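Side-chain contacts in aromatic amino acid aminotransferase I (Candida albicans WO-1, PDB 6HNU), which probably catalyses, with pyridoxal 5'-phosphate as cofactor, the transfer of the amino group from aromatic amino acids to 2-oxoglutarate, giving aromatic oxo-acids and glutamate: residues B[372-377]-B[383-388]; B[364-369]-B[464-469]; B[145-150]-B[322-327]; B[13-18]-B[206-211]; B[407-410]-B[415-418]. One frame throughout, in Å; residues are numbered along the deposited sequence.

Contact 1 (B[372-377]-B[383-388]); sequences DALDQF and SSFNPP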
# COMPACT_ATOMS: atom_id res chain seq x y z
N ASP B 372 31.70 -1.48 23.07
CA ASP B 372 33.10 -1.19 23.47
C ASP B 372 33.29 0.33 23.63
O ASP B 372 33.95 0.76 24.59
CB ASP B 372 34.09 -1.74 22.45
CG ASP B 372 34.26 -3.25 22.46
OD1 ASP B 372 33.71 -3.90 23.36
OD2 ASP B 372 34.95 -3.75 21.54
N ALA B 373 32.77 1.13 22.70
CA ALA B 373 32.91 2.59 22.77
C ALA B 373 32.09 3.13 23.96
O ALA B 373 32.64 3.95 24.73
CB ALA B 373 32.61 3.21 21.44
N LEU B 374 30.86 2.64 24.19
CA LEU B 374 30.07 3.06 25.39
C LEU B 374 30.89 2.79 26.65
O LEU B 374 30.97 3.66 27.55
CB LEU B 374 28.73 2.31 25.47
CG LEU B 374 27.65 2.70 24.46
CD1 LEU B 374 26.35 2.01 24.86
CD2 LEU B 374 27.45 4.21 24.35
N ASP B 375 31.46 1.59 26.76
CA ASP B 375 32.17 1.12 27.98
C ASP B 375 33.35 2.07 28.26
O ASP B 375 33.60 2.43 29.44
CB ASP B 375 32.65 -0.31 27.80
CG ASP B 375 33.37 -0.87 28.99
OD1 ASP B 375 32.86 -0.72 30.13
OD2 ASP B 375 34.44 -1.47 28.77
N GLN B 376 34.03 2.47 27.19
CA GLN B 376 35.27 3.26 27.23
C GLN B 376 34.96 4.72 27.58
O GLN B 376 35.71 5.29 28.39
CB GLN B 376 35.91 3.16 25.85
CG GLN B 376 37.30 3.73 25.74
CD GLN B 376 37.76 3.63 24.30
OE1 GLN B 376 38.37 4.56 23.76
NE2 GLN B 376 37.45 2.51 23.66
N PHE B 377 33.94 5.31 26.96
CA PHE B 377 33.82 6.78 26.82
C PHE B 377 32.76 7.36 27.75
O PHE B 377 32.87 8.56 28.06
CB PHE B 377 33.54 7.15 25.37
CG PHE B 377 34.72 7.01 24.47
CD1 PHE B 377 35.90 7.71 24.73
CD2 PHE B 377 34.67 6.21 23.34
CE1 PHE B 377 36.99 7.60 23.89
CE2 PHE B 377 35.77 6.08 22.51
CZ PHE B 377 36.93 6.79 22.78
N SER B 383 25.78 6.51 34.66
CA SER B 383 25.32 5.84 33.42
C SER B 383 25.27 4.33 33.61
O SER B 383 25.95 3.80 34.51
CB SER B 383 26.14 6.23 32.25
OG SER B 383 27.31 5.44 32.18
N SER B 384 24.42 3.67 32.81
CA SER B 384 24.43 2.20 32.62
C SER B 384 24.05 1.87 31.18
O SER B 384 23.55 2.78 30.45
CB SER B 384 23.52 1.53 33.57
OG SER B 384 22.21 2.02 33.41
N PHE B 385 24.33 0.65 30.74
CA PHE B 385 23.99 0.22 29.37
C PHE B 385 23.88 -1.30 29.36
O PHE B 385 24.59 -1.96 30.15
CB PHE B 385 24.98 0.84 28.38
CG PHE B 385 26.39 0.35 28.55
CD1 PHE B 385 26.79 -0.86 27.99
CD2 PHE B 385 27.32 1.09 29.27
CE1 PHE B 385 28.10 -1.31 28.14
CE2 PHE B 385 28.62 0.64 29.42
CZ PHE B 385 29.00 -0.57 28.87
N ASN B 386 22.91 -1.80 28.58
CA ASN B 386 22.58 -3.23 28.33
C ASN B 386 23.09 -3.51 26.92
O ASN B 386 22.57 -2.92 25.98
CB ASN B 386 21.06 -3.44 28.51
CG ASN B 386 20.55 -4.81 28.10
OD1 ASN B 386 21.23 -5.80 28.31
ND2 ASN B 386 19.34 -4.89 27.52
N PRO B 387 24.13 -4.34 26.70
CA PRO B 387 24.55 -4.67 25.34
C PRO B 387 23.40 -5.43 24.66
O PRO B 387 22.93 -6.42 25.20
CB PRO B 387 25.76 -5.60 25.52
CG PRO B 387 26.18 -5.38 26.94
CD PRO B 387 24.90 -5.08 27.70
N PRO B 388 22.89 -4.97 23.49
CA PRO B 388 21.84 -5.70 22.79
C PRO B 388 22.31 -7.08 22.29
O PRO B 388 23.45 -7.23 21.92
CB PRO B 388 21.51 -4.84 21.56
CG PRO B 388 22.14 -3.50 21.83
CD PRO B 388 23.27 -3.74 22.81
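F385 lays its ring against the end of helix 334-377, and a CH-pi contact with L374 carries the meeting. CB of L374 stands 4.2 Å from the centroid of the F385 ring, 7° off the ring normal. The methylene therefore sits over the middle of one face. A chi1 of 65° swings the ring of F385 toward the helix.

Apolar contact joins the same two side chains further out. CD1 of L374 comes within 4.0 Å of CB of F385, and the two side chains run past one another head to tail.

Van der Waals contact with D375 is made at the far end of the ring. CZ of F385 lies 3.7 Å from CA of D375 and 3.8 Å from its CB. The approach is oblique. OD1 of D375 forms a salt bridge with K380, in the loop between the two segments.

The contact closes this short connection in the small domain. L374 also packs on F394 and V396 of strand 393-399 and on L478 of helix 471-489. S384 pairs through its backbone with T397, at the edge of the antiparallel sheet.

Contact 2 (B[364-369]-B[464-469]); sequences THKRDV and GTYAAV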
# COMPACT_ATOMS: atom_id res chain seq x y z
N THR B 364 26.63 -8.15 14.47
CA THR B 364 27.43 -8.55 15.67
C THR B 364 28.65 -7.64 15.81
O THR B 364 28.86 -7.10 16.93
CB THR B 364 27.85 -10.03 15.59
OG1 THR B 364 26.67 -10.83 15.70
CG2 THR B 364 28.83 -10.39 16.68
N HIS B 365 29.36 -7.39 14.72
CA HIS B 365 30.60 -6.57 14.76
C HIS B 365 30.24 -5.11 15.09
O HIS B 365 30.94 -4.52 15.97
CB HIS B 365 31.42 -6.71 13.49
CG HIS B 365 32.65 -5.86 13.52
ND1 HIS B 365 33.59 -5.99 14.53
CD2 HIS B 365 33.07 -4.86 12.72
CE1 HIS B 365 34.54 -5.08 14.35
NE2 HIS B 365 34.23 -4.38 13.25
N LYS B 366 29.22 -4.55 14.43
CA LYS B 366 28.75 -3.15 14.66
C LYS B 366 28.41 -2.96 16.13
O LYS B 366 28.85 -1.95 16.69
CB LYS B 366 27.51 -2.81 13.83
CG LYS B 366 27.73 -2.74 12.34
CD LYS B 366 26.45 -2.45 11.59
CE LYS B 366 26.57 -2.74 10.11
NZ LYS B 366 27.59 -1.89 9.46
N ARG B 367 27.66 -3.89 16.70
CA ARG B 367 27.25 -3.90 18.12
C ARG B 367 28.49 -3.94 19.04
O ARG B 367 28.52 -3.17 20.06
CB ARG B 367 26.31 -5.07 18.38
CG ARG B 367 25.80 -5.16 19.80
CD ARG B 367 26.75 -5.70 20.85
NE ARG B 367 27.52 -6.86 20.39
CZ ARG B 367 27.07 -8.11 20.35
NH1 ARG B 367 27.86 -9.10 19.94
NH2 ARG B 367 25.84 -8.37 20.74
N ASP B 368 29.48 -4.78 18.73
CA ASP B 368 30.69 -4.90 19.59
C ASP B 368 31.41 -3.56 19.62
O ASP B 368 31.82 -3.13 20.71
CB ASP B 368 31.64 -5.97 19.07
CG ASP B 368 31.09 -7.37 19.16
OD1 ASP B 368 30.20 -7.61 20.02
OD2 ASP B 368 31.57 -8.22 18.36
N VAL B 369 31.52 -2.89 18.47
CA VAL B 369 32.27 -1.62 18.33
C VAL B 369 31.52 -0.52 19.10
O VAL B 369 32.17 0.27 19.85
CB VAL B 369 32.49 -1.28 16.85
CG1 VAL B 369 32.88 0.17 16.62
CG2 VAL B 369 33.53 -2.23 16.27
N GLY B 464 20.56 5.19 20.28
CA GLY B 464 21.53 5.30 19.21
C GLY B 464 21.39 4.10 18.30
O GLY B 464 20.82 3.09 18.77
N THR B 465 21.84 4.24 17.08
CA THR B 465 21.98 3.15 16.08
C THR B 465 23.46 2.98 15.74
O THR B 465 24.17 3.98 15.60
CB THR B 465 21.16 3.39 14.81
OG1 THR B 465 21.46 2.30 13.92
CG2 THR B 465 21.42 4.69 14.09
N TYR B 466 23.89 1.73 15.55
CA TYR B 466 25.23 1.38 15.00
C TYR B 466 25.10 0.94 13.54
O TYR B 466 26.11 0.53 12.97
CB TYR B 466 25.91 0.33 15.88
CG TYR B 466 25.02 -0.77 16.42
CD1 TYR B 466 24.56 -1.78 15.60
CD2 TYR B 466 24.65 -0.80 17.75
CE1 TYR B 466 23.74 -2.78 16.10
CE2 TYR B 466 23.85 -1.80 18.28
CZ TYR B 466 23.39 -2.80 17.43
OH TYR B 466 22.56 -3.75 17.89
N ALA B 467 23.93 1.07 12.92
CA ALA B 467 23.68 0.61 11.52
C ALA B 467 23.73 1.77 10.51
O ALA B 467 23.57 1.52 9.29
CB ALA B 467 22.34 -0.08 11.49
N ALA B 468 23.84 3.02 10.96
CA ALA B 468 23.51 4.20 10.12
C ALA B 468 24.79 4.76 9.49
O ALA B 468 24.66 5.30 8.34
CB ALA B 468 22.76 5.26 10.91
N VAL B 469 25.93 4.69 10.19
CA VAL B 469 27.20 5.37 9.78
C VAL B 469 28.35 4.37 9.83
O VAL B 469 28.32 3.38 10.58
CB VAL B 469 27.55 6.61 10.65
CG1 VAL B 469 26.52 7.73 10.58
CG2 VAL B 469 27.82 6.23 12.09
O HOH W 1 27.25 0.74 10.26
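Y466 and R367 are brought together by their first torsions. Y466 places CG between its backbone N and carbonyl carbon (chi1 40°), and its ring lies flat along helix 334-377. R367 holds CG opposite its backbone N (chi1 -179°), then bends at chi2 and chi3, which carries the guanidinium off the ring.

What covers the tyrosine is thus the root of the arginine. CA of R367 lies 3.9 Å from the centroid of the Y466 ring, 6° off the normal, in a CH-pi contact. CB of R367 is over the same face, 3.8 Å from CZ of Y466. K366 comes in obliquely, its CB 3.6 Å from CD1 of Y466. Its CD then passes 3.3 Å from O of Y466. NZ of K366 gives a hydrogen bond of 2.8 Å to a water, which donates to O of Y466 and O of V469.

The contact joins the helix to the end of strand 459-465, where T465 OG1 accepts from A467 N in an ST turn. L49 of the second subunit packs on K366 and A467.

The polar ends of Y466 and R367 are held. Y466 OH bonds to G391 O. R367 NE and NH1 both grip OD1 of D368, NH1 also bonds to E255 O, and NH2 bonds to P388 O. The D368 carboxylate probably offsets the buried guanidinium charge, while the ring face is met by CA and CB of R367 and not by its guanidinium.

Contact 3 (B[145-150]-B[322-327]); sequences WDSTLR and VRLHEV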
# COMPACT_ATOMS: atom_id res chain seq x y z
N TRP B 145 0.64 -3.27 10.12
CA TRP B 145 0.21 -2.73 11.43
C TRP B 145 -1.09 -1.92 11.28
O TRP B 145 -2.07 -2.11 12.07
CB TRP B 145 1.35 -1.92 12.05
CG TRP B 145 0.90 -1.17 13.26
CD1 TRP B 145 0.89 0.18 13.43
CD2 TRP B 145 0.36 -1.75 14.46
NE1 TRP B 145 0.34 0.49 14.65
CE2 TRP B 145 0.04 -0.66 15.32
CE3 TRP B 145 0.05 -3.06 14.88
CZ2 TRP B 145 -0.54 -0.84 16.56
CZ3 TRP B 145 -0.50 -3.23 16.14
CH2 TRP B 145 -0.77 -2.13 16.96
N ASP B 146 -1.16 -1.05 10.28
CA ASP B 146 -2.38 -0.25 10.02
C ASP B 146 -3.54 -1.22 9.82
O ASP B 146 -4.59 -1.04 10.50
CB ASP B 146 -2.19 0.69 8.83
CG ASP B 146 -3.38 1.60 8.61
OD1 ASP B 146 -3.66 2.39 9.50
OD2 ASP B 146 -3.94 1.57 7.54
N SER B 147 -3.32 -2.26 9.02
CA SER B 147 -4.34 -3.31 8.71
C SER B 147 -4.69 -4.13 9.94
O SER B 147 -5.90 -4.48 10.06
CB SER B 147 -3.92 -4.21 7.57
OG SER B 147 -3.72 -3.42 6.41
N THR B 148 -3.73 -4.41 10.84
CA THR B 148 -3.98 -5.12 12.12
C THR B 148 -4.98 -4.31 12.96
O THR B 148 -5.94 -4.89 13.48
CB THR B 148 -2.67 -5.37 12.87
OG1 THR B 148 -1.83 -6.15 12.00
CG2 THR B 148 -2.89 -6.01 14.22
N LEU B 149 -4.72 -3.02 13.14
CA LEU B 149 -5.62 -2.16 13.94
C LEU B 149 -7.00 -2.15 13.27
O LEU B 149 -8.01 -2.26 13.99
CB LEU B 149 -5.02 -0.75 13.97
CG LEU B 149 -3.83 -0.54 14.90
CD1 LEU B 149 -3.09 0.71 14.50
CD2 LEU B 149 -4.29 -0.46 16.34
N ARG B 150 -7.07 -2.19 11.94
CA ARG B 150 -8.41 -2.13 11.28
C ARG B 150 -9.17 -3.45 11.40
O ARG B 150 -10.41 -3.40 11.23
CB ARG B 150 -8.30 -1.67 9.82
CG ARG B 150 -7.73 -0.27 9.69
CD ARG B 150 -7.33 0.09 8.27
NE ARG B 150 -8.50 0.51 7.52
CZ ARG B 150 -8.50 0.91 6.25
NH1 ARG B 150 -9.63 1.33 5.72
NH2 ARG B 150 -7.40 0.91 5.52
N VAL B 322 -7.20 -10.16 4.10
CA VAL B 322 -7.28 -10.20 2.62
C VAL B 322 -8.46 -9.34 2.15
O VAL B 322 -8.29 -8.48 1.28
CB VAL B 322 -7.35 -11.65 2.11
CG1 VAL B 322 -7.61 -11.65 0.61
CG2 VAL B 322 -6.08 -12.42 2.45
N ARG B 323 -9.62 -9.45 2.79
CA ARG B 323 -10.80 -8.60 2.47
C ARG B 323 -10.41 -7.13 2.59
O ARG B 323 -10.75 -6.33 1.70
CB ARG B 323 -11.95 -8.93 3.42
CG ARG B 323 -12.42 -10.38 3.29
CD ARG B 323 -13.10 -10.64 1.94
NE ARG B 323 -12.23 -11.05 0.84
CZ ARG B 323 -11.75 -12.27 0.61
NH1 ARG B 323 -11.98 -13.28 1.43
NH2 ARG B 323 -11.01 -12.49 -0.47
N LEU B 324 -9.72 -6.75 3.65
CA LEU B 324 -9.31 -5.34 3.83
C LEU B 324 -8.30 -4.96 2.74
O LEU B 324 -8.50 -3.90 2.09
CB LEU B 324 -8.71 -5.13 5.21
CG LEU B 324 -8.08 -3.77 5.47
CD1 LEU B 324 -9.08 -2.63 5.26
CD2 LEU B 324 -7.54 -3.72 6.89
N HIS B 325 -7.31 -5.81 2.50
CA HIS B 325 -6.28 -5.54 1.46
C HIS B 325 -6.92 -5.28 0.08
O HIS B 325 -6.45 -4.39 -0.62
CB HIS B 325 -5.27 -6.67 1.39
CG HIS B 325 -4.23 -6.61 2.46
ND1 HIS B 325 -3.36 -7.65 2.63
CD2 HIS B 325 -3.85 -5.65 3.33
CE1 HIS B 325 -2.49 -7.33 3.57
NE2 HIS B 325 -2.77 -6.15 4.03
N GLU B 326 -7.95 -6.06 -0.31
CA GLU B 326 -8.70 -5.91 -1.58
C GLU B 326 -9.14 -4.47 -1.82
O GLU B 326 -9.05 -4.06 -2.97
CB GLU B 326 -9.92 -6.83 -1.63
CG GLU B 326 -9.46 -8.19 -2.04
CD GLU B 326 -10.44 -9.33 -1.80
OE1 GLU B 326 -11.48 -9.11 -1.15
OE2 GLU B 326 -10.10 -10.45 -2.25
N VAL B 327 -9.57 -3.74 -0.80
CA VAL B 327 -10.11 -2.35 -0.95
C VAL B 327 -9.20 -1.30 -0.32
O VAL B 327 -9.63 -0.13 -0.22
CB VAL B 327 -11.53 -2.29 -0.38
CG1 VAL B 327 -12.43 -3.24 -1.15
CG2 VAL B 327 -11.56 -2.59 1.12
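S147 and L324 mark the crossing of two helices, their CA atoms 7.3 Å apart. The axes of 145-150 and 322-327 approach to 10.4 Å, with 119° between their directions.

L324 reaches between S147 and R150. With chi1 near 173° it extends toward helix 141-152, and the two methyls part toward different partners. CD2 lies 3.6 Å from O of S147 and 3.7 Å from CB of R150. CD1 sits over the centre of one face of the R150 guanidinium, 3.7 Å from CZ. R150 bends at chi3 (82°), and its chain crosses that of L324 at about a right angle. Beside this, OG of S147 lies at the edge of the H325 ring, 3.7 Å from NE2. This is contact without a bond: both atoms hydrogen-bond to OE2 of E143.

The contact ties helix 141-152, whose first residues N141 and T142 bind the cofactor, to helix 315-327 in the large domain. A leucine methyl over the guanidinium leaves its edge to make polar bonds. R150 NH2 forms a salt bridge with D146 of the second subunit, and the pair is reciprocated. The two R150 NH2 groups come close across the interface, where the two D146 carboxylates probably balance their charge.

Contact 4 (B[13-18]-B[206-211]); sequences THLLSN and KPKFLY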
# COMPACT_ATOMS: atom_id res chain seq x y z
N THR B 13 -12.59 -15.69 16.22
CA THR B 13 -13.32 -14.72 15.36
C THR B 13 -14.03 -13.72 16.28
O THR B 13 -14.19 -12.58 15.87
CB THR B 13 -14.15 -15.42 14.27
OG1 THR B 13 -15.04 -16.29 14.95
CG2 THR B 13 -13.32 -16.18 13.26
N HIS B 14 -14.28 -14.04 17.55
CA HIS B 14 -14.85 -13.08 18.53
C HIS B 14 -13.87 -11.91 18.81
O HIS B 14 -14.28 -10.88 19.38
CB HIS B 14 -15.29 -13.82 19.82
CG HIS B 14 -14.16 -14.46 20.56
ND1 HIS B 14 -13.62 -15.66 20.18
CD2 HIS B 14 -13.46 -14.06 21.64
CE1 HIS B 14 -12.65 -15.99 21.02
NE2 HIS B 14 -12.52 -15.01 21.90
N LEU B 15 -12.60 -12.00 18.42
CA LEU B 15 -11.65 -10.88 18.69
C LEU B 15 -11.59 -9.92 17.49
O LEU B 15 -11.01 -8.82 17.62
CB LEU B 15 -10.29 -11.46 19.05
CG LEU B 15 -10.29 -12.25 20.35
CD1 LEU B 15 -8.88 -12.74 20.67
CD2 LEU B 15 -10.87 -11.41 21.49
N LEU B 16 -12.19 -10.30 16.35
CA LEU B 16 -12.33 -9.36 15.20
C LEU B 16 -13.22 -8.19 15.62
O LEU B 16 -14.17 -8.41 16.39
CB LEU B 16 -12.95 -10.08 14.01
CG LEU B 16 -12.12 -11.18 13.38
CD1 LEU B 16 -12.98 -12.02 12.46
CD2 LEU B 16 -10.90 -10.62 12.61
N SER B 17 -12.92 -7.00 15.13
CA SER B 17 -13.81 -5.82 15.19
C SER B 17 -15.11 -6.17 14.43
O SER B 17 -15.06 -6.97 13.44
CB SER B 17 -13.12 -4.62 14.62
OG SER B 17 -13.20 -4.61 13.21
N ASN B 18 -16.23 -5.60 14.87
CA ASN B 18 -17.54 -5.66 14.17
C ASN B 18 -17.34 -5.27 12.70
O ASN B 18 -17.84 -6.00 11.82
CB ASN B 18 -18.57 -4.78 14.90
CG ASN B 18 -19.01 -5.40 16.21
OD1 ASN B 18 -18.67 -6.54 16.52
ND2 ASN B 18 -19.76 -4.65 17.01
N LYS B 206 -11.74 -5.93 27.88
CA LYS B 206 -10.33 -6.36 27.84
C LYS B 206 -9.65 -5.77 26.61
O LYS B 206 -10.28 -5.41 25.62
CB LYS B 206 -10.26 -7.87 27.88
CG LYS B 206 -10.98 -8.59 26.74
CD LYS B 206 -10.86 -10.10 26.82
CE LYS B 206 -11.02 -10.62 28.24
NZ LYS B 206 -11.27 -12.08 28.25
N PRO B 207 -8.32 -5.65 26.65
CA PRO B 207 -7.58 -5.17 25.49
C PRO B 207 -7.70 -6.24 24.39
O PRO B 207 -7.71 -7.39 24.72
CB PRO B 207 -6.13 -5.02 25.96
CG PRO B 207 -6.13 -5.30 27.43
CD PRO B 207 -7.43 -6.01 27.76
N LYS B 208 -7.71 -5.81 23.13
CA LYS B 208 -7.81 -6.75 21.97
C LYS B 208 -6.50 -7.50 21.80
O LYS B 208 -6.55 -8.68 21.43
CB LYS B 208 -8.18 -5.98 20.71
CG LYS B 208 -9.43 -5.13 20.87
CD LYS B 208 -10.67 -5.88 21.35
CE LYS B 208 -11.06 -7.06 20.48
NZ LYS B 208 -11.64 -6.61 19.19
N PHE B 209 -5.38 -6.86 22.05
CA PHE B 209 -4.07 -7.52 21.87
C PHE B 209 -2.95 -6.72 22.54
O PHE B 209 -3.11 -5.54 22.96
CB PHE B 209 -3.83 -7.72 20.36
CG PHE B 209 -3.75 -6.49 19.50
CD1 PHE B 209 -2.66 -5.63 19.55
CD2 PHE B 209 -4.71 -6.25 18.54
CE1 PHE B 209 -2.59 -4.51 18.74
CE2 PHE B 209 -4.62 -5.15 17.70
CZ PHE B 209 -3.55 -4.29 17.79
N LEU B 210 -1.80 -7.37 22.54
CA LEU B 210 -0.50 -6.77 22.91
C LEU B 210 0.33 -6.62 21.64
O LEU B 210 0.41 -7.58 20.87
CB LEU B 210 0.21 -7.64 23.95
CG LEU B 210 1.70 -7.34 24.12
CD1 LEU B 210 1.93 -6.01 24.80
CD2 LEU B 210 2.40 -8.44 24.90
N TYR B 211 0.86 -5.41 21.43
CA TYR B 211 1.75 -5.05 20.31
C TYR B 211 3.16 -5.06 20.87
O TYR B 211 3.44 -4.28 21.77
CB TYR B 211 1.35 -3.67 19.73
CG TYR B 211 2.34 -3.07 18.76
CD1 TYR B 211 2.53 -3.63 17.51
CD2 TYR B 211 3.11 -1.98 19.10
CE1 TYR B 211 3.46 -3.13 16.62
CE2 TYR B 211 4.05 -1.44 18.23
CZ TYR B 211 4.23 -2.04 16.99
OH TYR B 211 5.16 -1.52 16.15
O HOH W 2 -13.97 -8.11 19.40
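K208 reaches L15 with the last two atoms of its side chain, CE and NZ. From CB the chain bends the same way at chi2, chi3 and chi4, which coils it round and aims the amino group at 13-18. CE is the first atom to meet the other segment. It lies 3.4 Å from O of L15, and CD2 of L15 is a loose apolar neighbour 4.5 Å from this same CE. NZ then donates to O of L15 at 2.8 Å. It comes from above the carbonyl plane, 44° out of it, with a C=O...N angle of 131°.

This lysine leads into strand 209-212, which lies between strands 158-162 and 242-246 in the mixed sheet of the large domain. Its backbone bonds to T158 on one strand side and L242 on the other. Further along, Y211 touches the pyridoxal phosphate. The partner segment comes from near the N-terminus: a short 3-10 turn at 13-15, then S17 as N-cap of helix 18-22, its OG accepting from S20 N.

NZ has two more partners. One is O of F152, at the end of helix 141-152. The other is a water 2.8 Å from NZ of K208. That water donates to O of H14 at 2.8 Å and to O of L16 at 3.0 Å. The ammonium group thus draws three carbonyls of the N-terminal segment around it, one directly and two through the water. L16 packs its side chain on T151 and F152, while L15 packs on L242.

Contact 5 (B[407-410]-B[415-418]); sequences KEFL and KVEA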
# COMPACT_ATOMS: atom_id res chain seq x y z
N LYS B 407 17.92 20.04 41.16
CA LYS B 407 16.99 20.84 41.99
C LYS B 407 16.55 22.05 41.17
O LYS B 407 15.38 22.37 41.22
CB LYS B 407 17.60 21.22 43.35
CG LYS B 407 17.60 20.11 44.40
CD LYS B 407 18.04 20.59 45.77
CE LYS B 407 16.95 21.35 46.51
NZ LYS B 407 17.51 22.38 47.42
N GLU B 408 17.48 22.67 40.45
CA GLU B 408 17.23 23.91 39.68
C GLU B 408 16.31 23.59 38.51
O GLU B 408 15.51 24.47 38.11
CB GLU B 408 18.55 24.52 39.23
CG GLU B 408 19.36 25.04 40.39
CD GLU B 408 20.21 24.00 41.10
OE1 GLU B 408 20.03 22.77 40.80
OE2 GLU B 408 21.03 24.41 41.96
N PHE B 409 16.34 22.33 38.06
CA PHE B 409 15.42 21.79 37.03
C PHE B 409 14.13 21.25 37.65
O PHE B 409 13.45 20.44 37.00
CB PHE B 409 16.10 20.63 36.27
CG PHE B 409 17.23 21.01 35.35
CD1 PHE B 409 17.39 22.29 34.86
CD2 PHE B 409 18.12 20.03 34.91
CE1 PHE B 409 18.42 22.59 33.99
CE2 PHE B 409 19.15 20.33 34.02
CZ PHE B 409 19.28 21.61 33.54
N LEU B 410 13.80 21.62 38.89
CA LEU B 410 12.55 21.21 39.59
C LEU B 410 12.44 19.67 39.61
O LEU B 410 11.31 19.16 39.56
CB LEU B 410 11.36 21.84 38.87
CG LEU B 410 11.59 23.26 38.35
CD1 LEU B 410 10.35 23.78 37.64
CD2 LEU B 410 12.01 24.19 39.48
N LYS B 415 14.14 17.67 31.84
CA LYS B 415 15.03 18.85 31.70
C LYS B 415 16.49 18.42 31.67
O LYS B 415 17.28 19.02 30.92
CB LYS B 415 14.73 19.84 32.83
CG LYS B 415 13.46 20.62 32.58
CD LYS B 415 13.27 21.71 33.59
CE LYS B 415 12.02 22.51 33.34
NZ LYS B 415 11.57 23.13 34.60
N VAL B 416 16.85 17.35 32.41
CA VAL B 416 18.20 16.75 32.31
C VAL B 416 18.36 16.13 30.92
O VAL B 416 19.38 16.36 30.30
CB VAL B 416 18.45 15.73 33.44
CG1 VAL B 416 19.79 15.05 33.25
CG2 VAL B 416 18.40 16.39 34.81
N GLU B 417 17.38 15.37 30.47
CA GLU B 417 17.39 14.78 29.09
C GLU B 417 17.62 15.88 28.06
O GLU B 417 18.49 15.70 27.21
CB GLU B 417 16.08 14.06 28.80
CG GLU B 417 16.07 13.26 27.51
CD GLU B 417 14.70 12.68 27.23
OE1 GLU B 417 13.74 13.48 27.13
OE2 GLU B 417 14.57 11.42 27.11
N ALA B 418 16.86 16.99 28.12
CA ALA B 418 16.98 18.13 27.17
C ALA B 418 18.40 18.72 27.25
O ALA B 418 18.99 18.96 26.18
CB ALA B 418 15.93 19.17 27.47
O HOH W 3 13.97 24.51 35.86
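F409 and K415 meet where a type I beta turn, K407 to L410, folds back on the start of helix 413-426. The turn is closed by L410 N bonding to K407 O at 2.9 Å. It lies in the small domain, in the loop that follows strand 393-399.

The aromatic contact comes first. CB of K415 is 4.2 Å from the centroid of the F409 ring, 27° off the normal. This is a CH-pi contact over one face, displaced toward the root of the ring: the same CB is 3.7 Å from CG of F409.

Apolar contact is made at the ring edge. CG2 of V416 lies in the ring plane, 3.7 Å from CD2 of F409, and the two side chains cross at about a right angle. F409 is thus held on a face by one helix residue and at an edge by the next. H403 also meets its ring, with the planes at about 40°. V416 carries the contact inward, touching A400, Y406 and I460 of strand 459-465.

The remaining contacts involve the lysine chain. A chi1 of -77° sets CG of K415 beside the backbone N, and the chain runs extended from there, past the turn. Near its tip it crosses L410, whose CD1 is 3.3 Å from NZ of K415. L410 is exposed and also touches a crystal neighbour.

Water supplies the polar link. It accepts from NZ of K415 at 3.0 Å and donates to the backbone O of E408 at 2.7 Å.

The five contacts fall into two groups. Contacts 1 and 2 share helix 334-377 and reach the same antiparallel sheet of the small domain. Their centres are 12 Å apart, and P388 packs on Y466 between them. Contact 5 lies further out, about 24 Å from contact 1 centre to centre. Contacts 3 and 4 belong to the large domain, 14 Å apart, and touch where W145 packs on Y211. Contacts 1 and 3 are about 41 Å apart. Along the chain contacts 3 and 4 interleave. Contacts 1 and 5 follow, both between the two segments of contact 2. Contacts 2 and 3 also meet the second subunit, so both domains contribute to the dimer.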